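Local atomic coordinates of putative uncharacterized protein (Burkholderia ambifaria, PDB entry 3W21), a protein that binds a zinc ion and 2-oxoglutarate and is probably an iron(II)- and 2-oxoglutarate-dependent dioxygenase related to prolyl 4-hydroxylases. Residues A[139-144]-A[255-260]; A[181-186]-A[232-237]. All coordinates share one frame; numbering follows the deposited sequence.

Contact 1 of 2, residues A[139-144]-A[255-260]. With AKG (2-oxoglutaric acid), chain D.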
# COMPACT_ATOMS: atom_id res chain seq x y z
N THR A 139 -12.23 11.01 -5.76
CA THR A 139 -12.83 10.20 -6.81
C THR A 139 -13.89 10.92 -7.63
O THR A 139 -14.58 11.82 -7.14
CB THR A 139 -13.52 8.93 -6.20
OG1 THR A 139 -14.55 9.34 -5.29
CG2 THR A 139 -12.57 8.12 -5.35
N ARG A 140 -14.05 10.45 -8.87
CA ARG A 140 -15.20 10.77 -9.68
C ARG A 140 -16.19 9.68 -9.55
O ARG A 140 -15.82 8.50 -9.44
CB ARG A 140 -14.85 10.97 -11.16
CG ARG A 140 -13.85 12.08 -11.44
CD ARG A 140 -13.72 12.31 -12.96
NE ARG A 140 -13.22 11.12 -13.65
CZ ARG A 140 -13.03 10.99 -14.98
NH1 ARG A 140 -13.24 12.00 -15.82
NH2 ARG A 140 -12.58 9.85 -15.47
N ARG A 141 -17.47 10.04 -9.49
CA ARG A 141 -18.49 9.05 -9.09
C ARG A 141 -19.63 9.09 -10.09
O ARG A 141 -20.19 10.16 -10.37
CB ARG A 141 -18.97 9.30 -7.62
CG ARG A 141 -17.75 9.50 -6.73
CD ARG A 141 -17.84 9.29 -5.23
NE ARG A 141 -18.39 10.46 -4.56
CZ ARG A 141 -17.89 11.16 -3.53
NH1 ARG A 141 -16.71 10.92 -2.93
NH2 ARG A 141 -18.64 12.16 -3.09
N VAL A 142 -19.97 7.94 -10.67
CA VAL A 142 -21.17 7.89 -11.48
C VAL A 142 -22.20 7.04 -10.72
O VAL A 142 -21.90 5.95 -10.20
CB VAL A 142 -20.98 7.43 -12.96
CG1 VAL A 142 -19.58 7.75 -13.52
CG2 VAL A 142 -21.34 5.97 -13.17
N TYR A 143 -23.41 7.57 -10.61
CA TYR A 143 -24.50 6.85 -10.00
C TYR A 143 -25.50 6.60 -11.12
O TYR A 143 -25.96 7.58 -11.75
CB TYR A 143 -25.16 7.69 -8.93
CG TYR A 143 -24.27 8.10 -7.76
CD1 TYR A 143 -24.30 7.39 -6.57
CD2 TYR A 143 -23.45 9.23 -7.85
CE1 TYR A 143 -23.53 7.75 -5.48
CE2 TYR A 143 -22.66 9.60 -6.76
CZ TYR A 143 -22.70 8.85 -5.58
OH TYR A 143 -21.97 9.22 -4.48
N GLU A 144 -25.84 5.33 -11.35
CA GLU A 144 -26.90 4.96 -12.32
C GLU A 144 -28.20 4.37 -11.73
O GLU A 144 -28.18 3.86 -10.61
CB GLU A 144 -26.34 4.14 -13.48
CG GLU A 144 -26.31 5.01 -14.73
CD GLU A 144 -25.06 4.86 -15.55
OE1 GLU A 144 -24.22 3.99 -15.23
OE2 GLU A 144 -24.92 5.64 -16.52
N ARG A 255 -26.33 10.26 -12.72
CA ARG A 255 -25.91 11.37 -11.86
C ARG A 255 -24.39 11.27 -11.75
O ARG A 255 -23.84 10.17 -11.58
CB ARG A 255 -26.57 11.27 -10.46
CG ARG A 255 -26.29 12.48 -9.54
CD ARG A 255 -26.86 12.39 -8.12
NE ARG A 255 -26.01 11.59 -7.23
CZ ARG A 255 -25.47 11.99 -6.07
NH1 ARG A 255 -25.71 13.20 -5.56
NH2 ARG A 255 -24.71 11.13 -5.40
N ARG A 256 -23.71 12.41 -11.89
CA ARG A 256 -22.25 12.43 -11.81
C ARG A 256 -21.79 13.45 -10.74
O ARG A 256 -22.29 14.57 -10.68
CB ARG A 256 -21.65 12.77 -13.19
CG ARG A 256 -21.76 11.62 -14.18
CD ARG A 256 -20.96 11.92 -15.44
NE ARG A 256 -21.47 13.09 -16.14
CZ ARG A 256 -20.67 13.94 -16.78
NH1 ARG A 256 -19.36 13.72 -16.79
NH2 ARG A 256 -21.18 14.99 -17.40
N THR A 257 -20.86 13.00 -9.89
CA THR A 257 -20.23 13.85 -8.85
C THR A 257 -18.74 13.55 -8.73
O THR A 257 -18.25 12.54 -9.26
CB THR A 257 -20.83 13.63 -7.43
OG1 THR A 257 -20.55 12.30 -7.00
CG2 THR A 257 -22.36 13.91 -7.39
N MSE A 258 -18.01 14.43 -8.04
CA MSE A 258 -16.60 14.23 -7.76
C MSE A 258 -16.52 14.49 -6.27
O MSE A 258 -17.04 15.52 -5.85
CB MSE A 258 -16.01 15.53 -8.34
CG MSE A 258 -14.78 15.35 -9.14
SE MSE A 258 -14.67 17.13 -10.03
CE MSE A 258 -15.52 16.39 -11.58
N GLY A 259 -15.78 13.71 -5.49
CA GLY A 259 -15.83 13.94 -4.03
C GLY A 259 -14.51 13.67 -3.35
O GLY A 259 -13.65 12.98 -3.89
N LEU A 260 -14.37 14.17 -2.14
CA LEU A 260 -13.29 13.75 -1.27
C LEU A 260 -13.72 14.07 0.17
O LEU A 260 -14.82 14.55 0.37
CB LEU A 260 -12.01 14.47 -1.70
CG LEU A 260 -11.56 15.91 -1.33
CD1 LEU A 260 -10.64 16.59 -2.38
CD2 LEU A 260 -12.54 16.87 -0.71
C1 AKG D . -20.20 11.17 0.50
O1 AKG D . -19.75 10.53 1.49
O2 AKG D . -19.69 12.25 0.10
C2 AKG D . -21.40 10.60 -0.16
O5 AKG D . -22.26 10.02 0.49
C3 AKG D . -21.56 10.71 -1.65
C4 AKG D . -21.96 12.14 -2.04
C5 AKG D . -22.14 12.16 -3.55
O3 AKG D . -23.28 12.47 -3.95
O4 AKG D . -21.18 11.87 -4.33
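Residues 139-143 and 255-260 run antiparallel as neighbouring strands, Thr-139, Arg-141 and Tyr-143 forming hydrogen-bonded pairs with Gly-259, Thr-257 and Arg-255, with two bonds in each pair. The side chains of Arg-141, Tyr-143, Arg-255 and Thr-257 leave the same face of the sheet and close round the C5 carboxylate of 2-oxoglutarate. Four donors meet on its O4: Tyr-143 OH at 2.8 Å, Thr-257 OG1 at 2.8 Å, and from Arg-141 both NH2 at 2.8 Å and NE at 3.1 Å, so O4 lies at the edge of that guanidinium, in its plane. Arg-141 reaches there by bending at chi3 (-82°), which lays its flat group against the backbone of Gly-259. With no side chain in the way, NH1 comes within 3.3 Å of Gly-259 CA and continues into a salt bridge with Asp-273. Arg-255 leaves its backbone with CG opposite N (chi1 -174°) and then turns at chi3, bringing its guanidinium over one face of the Tyr-143 ring as a cation-pi pair, off-centre and tilted 56° from the ring, CZ 4.1 Å from the centroid. From there its edge is turned to the carboxylate's other oxygen, with a weak bond from NH1 to O3. On the reverse face of the sheet, Arg-140 and selenomethionine Met-258 lie side by side, their CG atoms 4.1 Å apart, while Trp-52 receives Arg-140 and Arg-256 as cation-pi partners and its O bonds Arg-140 NH1. Two guanidinium groups and two hydroxyls directed at one carboxylate should strongly favour its anionic form and fix its rotation, consistent with a cosubstrate site.

Contact 2 of 2, residues A[181-186]-A[232-237]; sequences FLTIQG and PQPGQL. With AKG (2-oxoglutaric acid), chain D.
Thr-183 holds the turn 233-236 from the neighbouring strand, a type II beta turn leading into the antiparallel pairing of strands 178-183 and 236-241, part of the double-stranded beta-helix expected of 2-oxoglutarate dioxygenases. The tight half is built on backbone: Thr-183 N donates to Gln-236 O at 3.0 Å, and Thr-183 O accepts from Gly-235 N at 2.8 Å. Gly-235, with phi of 92°, fills the third position of the turn, which Gln-236 braces from its side chain: OE1 takes the N-H of Gln-233 while NE2 is bonded to Asp-41. Next along, Leu-182 and Leu-237 make a non-hydrogen-bonded pair, and Leu-182 CD1 rests 3.4 Å from Gln-236 O. Phe-181 faces the ligand. Its CG sits between backbone N and carbonyl carbon (chi1 68°), and one ring face takes the C4 of 2-oxoglutarate, displaced toward the rim, and the C5 carboxylate beside it, with CD2 3.3 Å from C4. The ring also meets Pro-232, CE1 to CG at 3.9 Å, at an oblique approach. Toward solvent the contact thins out. A classic beta bulge, Ile-184 and Gln-185 both facing Arg-256, turns the chain a corner; there and just past it the ring of Pro-234 keeps the two segments together, CB against Ile-184 O and CG near Gly-186 N, while Gln-185 and Gln-233 point away, partly exposed. Where the packed half meets the ligand end, a water bridges the strands: it donates to Phe-181 O and Gln-236 O, each at 2.7 Å, and accepts from Thr-183 OG1.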
# COMPACT_ATOMS: atom_id res chain seq x y z
N PHE A 181 -18.49 17.28 -2.01
CA PHE A 181 -18.72 16.78 -3.35
C PHE A 181 -19.33 17.86 -4.24
O PHE A 181 -20.24 18.56 -3.84
CB PHE A 181 -19.50 15.45 -3.38
CG PHE A 181 -20.97 15.54 -2.94
CD1 PHE A 181 -22.00 15.80 -3.87
CD2 PHE A 181 -21.33 15.38 -1.59
CE1 PHE A 181 -23.36 15.84 -3.47
CE2 PHE A 181 -22.70 15.45 -1.17
CZ PHE A 181 -23.72 15.65 -2.11
N LEU A 182 -18.80 17.93 -5.46
CA LEU A 182 -19.28 18.83 -6.49
C LEU A 182 -20.16 18.02 -7.39
O LEU A 182 -19.75 16.98 -7.89
CB LEU A 182 -18.04 19.30 -7.28
CG LEU A 182 -18.31 20.13 -8.52
CD1 LEU A 182 -19.25 21.27 -8.16
CD2 LEU A 182 -16.93 20.58 -9.11
N THR A 183 -21.38 18.50 -7.63
CA THR A 183 -22.29 17.81 -8.56
C THR A 183 -22.00 18.31 -9.99
O THR A 183 -21.90 19.53 -10.22
CB THR A 183 -23.78 18.04 -8.18
OG1 THR A 183 -24.07 17.39 -6.91
CG2 THR A 183 -24.67 17.37 -9.19
N ILE A 184 -21.86 17.36 -10.91
CA ILE A 184 -21.57 17.68 -12.29
C ILE A 184 -22.80 17.47 -13.18
O ILE A 184 -23.03 18.30 -14.02
CB ILE A 184 -20.40 16.83 -12.88
CG1 ILE A 184 -19.07 17.20 -12.22
CG2 ILE A 184 -20.29 17.05 -14.40
CD1 ILE A 184 -18.74 18.68 -12.18
N GLN A 185 -23.54 16.36 -12.97
CA GLN A 185 -24.78 16.05 -13.67
C GLN A 185 -25.77 15.40 -12.68
O GLN A 185 -25.42 14.46 -11.93
CB GLN A 185 -24.50 15.13 -14.90
CG GLN A 185 -25.75 14.53 -15.56
CD GLN A 185 -25.50 13.57 -16.73
OE1 GLN A 185 -26.23 13.62 -17.71
NE2 GLN A 185 -24.51 12.67 -16.62
N GLY A 186 -26.99 15.93 -12.69
CA GLY A 186 -28.04 15.56 -11.73
C GLY A 186 -28.99 14.60 -12.42
O GLY A 186 -29.11 14.64 -13.65
N PRO A 232 -28.59 19.09 -4.17
CA PRO A 232 -27.61 19.89 -4.82
C PRO A 232 -27.71 19.74 -6.34
O PRO A 232 -28.10 18.65 -6.86
CB PRO A 232 -26.29 19.37 -4.25
CG PRO A 232 -26.57 17.98 -3.89
CD PRO A 232 -28.03 17.91 -3.53
N GLN A 233 -27.44 20.87 -7.00
CA GLN A 233 -27.63 21.09 -8.45
C GLN A 233 -26.29 21.06 -9.17
O GLN A 233 -25.28 21.29 -8.54
CB GLN A 233 -28.30 22.47 -8.66
CG GLN A 233 -29.76 22.53 -8.12
CD GLN A 233 -30.61 21.39 -8.70
OE1 GLN A 233 -30.94 20.41 -8.02
NE2 GLN A 233 -30.94 21.50 -9.96
N PRO A 234 -26.26 20.76 -10.49
CA PRO A 234 -24.97 20.80 -11.17
C PRO A 234 -24.24 22.14 -10.92
O PRO A 234 -24.85 23.17 -10.88
CB PRO A 234 -25.36 20.59 -12.64
CG PRO A 234 -26.56 19.69 -12.54
CD PRO A 234 -27.34 20.23 -11.37
N GLY A 235 -22.94 22.09 -10.68
CA GLY A 235 -22.17 23.29 -10.35
C GLY A 235 -22.07 23.55 -8.87
O GLY A 235 -21.23 24.34 -8.44
N GLN A 236 -22.92 22.91 -8.06
CA GLN A 236 -22.92 23.17 -6.61
C GLN A 236 -21.99 22.21 -5.83
O GLN A 236 -21.94 21.00 -6.09
CB GLN A 236 -24.34 23.08 -6.06
CG GLN A 236 -25.26 24.21 -6.52
CD GLN A 236 -26.57 24.21 -5.75
OE1 GLN A 236 -27.16 23.18 -5.52
NE2 GLN A 236 -27.00 25.37 -5.36
N LEU A 237 -21.27 22.76 -4.85
CA LEU A 237 -20.41 21.98 -3.98
C LEU A 237 -21.12 21.80 -2.65
O LEU A 237 -21.47 22.79 -2.01
CB LEU A 237 -19.10 22.74 -3.70
CG LEU A 237 -18.15 22.19 -2.59
CD1 LEU A 237 -17.56 20.84 -3.01
CD2 LEU A 237 -17.03 23.19 -2.30
C1 AKG D . -20.20 11.17 0.50
O1 AKG D . -19.75 10.53 1.49
O2 AKG D . -19.69 12.25 0.10
C2 AKG D . -21.40 10.60 -0.16
O5 AKG D . -22.26 10.02 0.49
C3 AKG D . -21.56 10.71 -1.65
C4 AKG D . -21.96 12.14 -2.04
C5 AKG D . -22.14 12.16 -3.55
O3 AKG D . -23.28 12.47 -3.95
O4 AKG D . -21.18 11.87 -4.33
O HOH W 1 -22.79 18.94 -4.56

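How the contacts relate
Contact 1 and contact 2 share one sheet, for strand 178-183 pairs with strand 255-265, and their centres lie about 9 Å apart. The seam is marked by Arg-256, whose N lies 2.7 Å from Gln-185 O and whose O lies 2.8 Å from Ile-184 N, both probable hydrogen bonds. In sequence, contact 2 is nested inside the loop that contact 1 closes. Both reach the 2-oxoglutarate: contact 1 binds the C5 carboxylate through polar groups, Phe-181 of contact 2 packs its ring face on the same end of the ligand, and Arg-141 NH2 packs 3.4 Å from Phe-181 CB. Arg-141 and Phe-181 side chains are each about 7 Å from the zinc ion, which His-155, Asp-157 and His-246 bind.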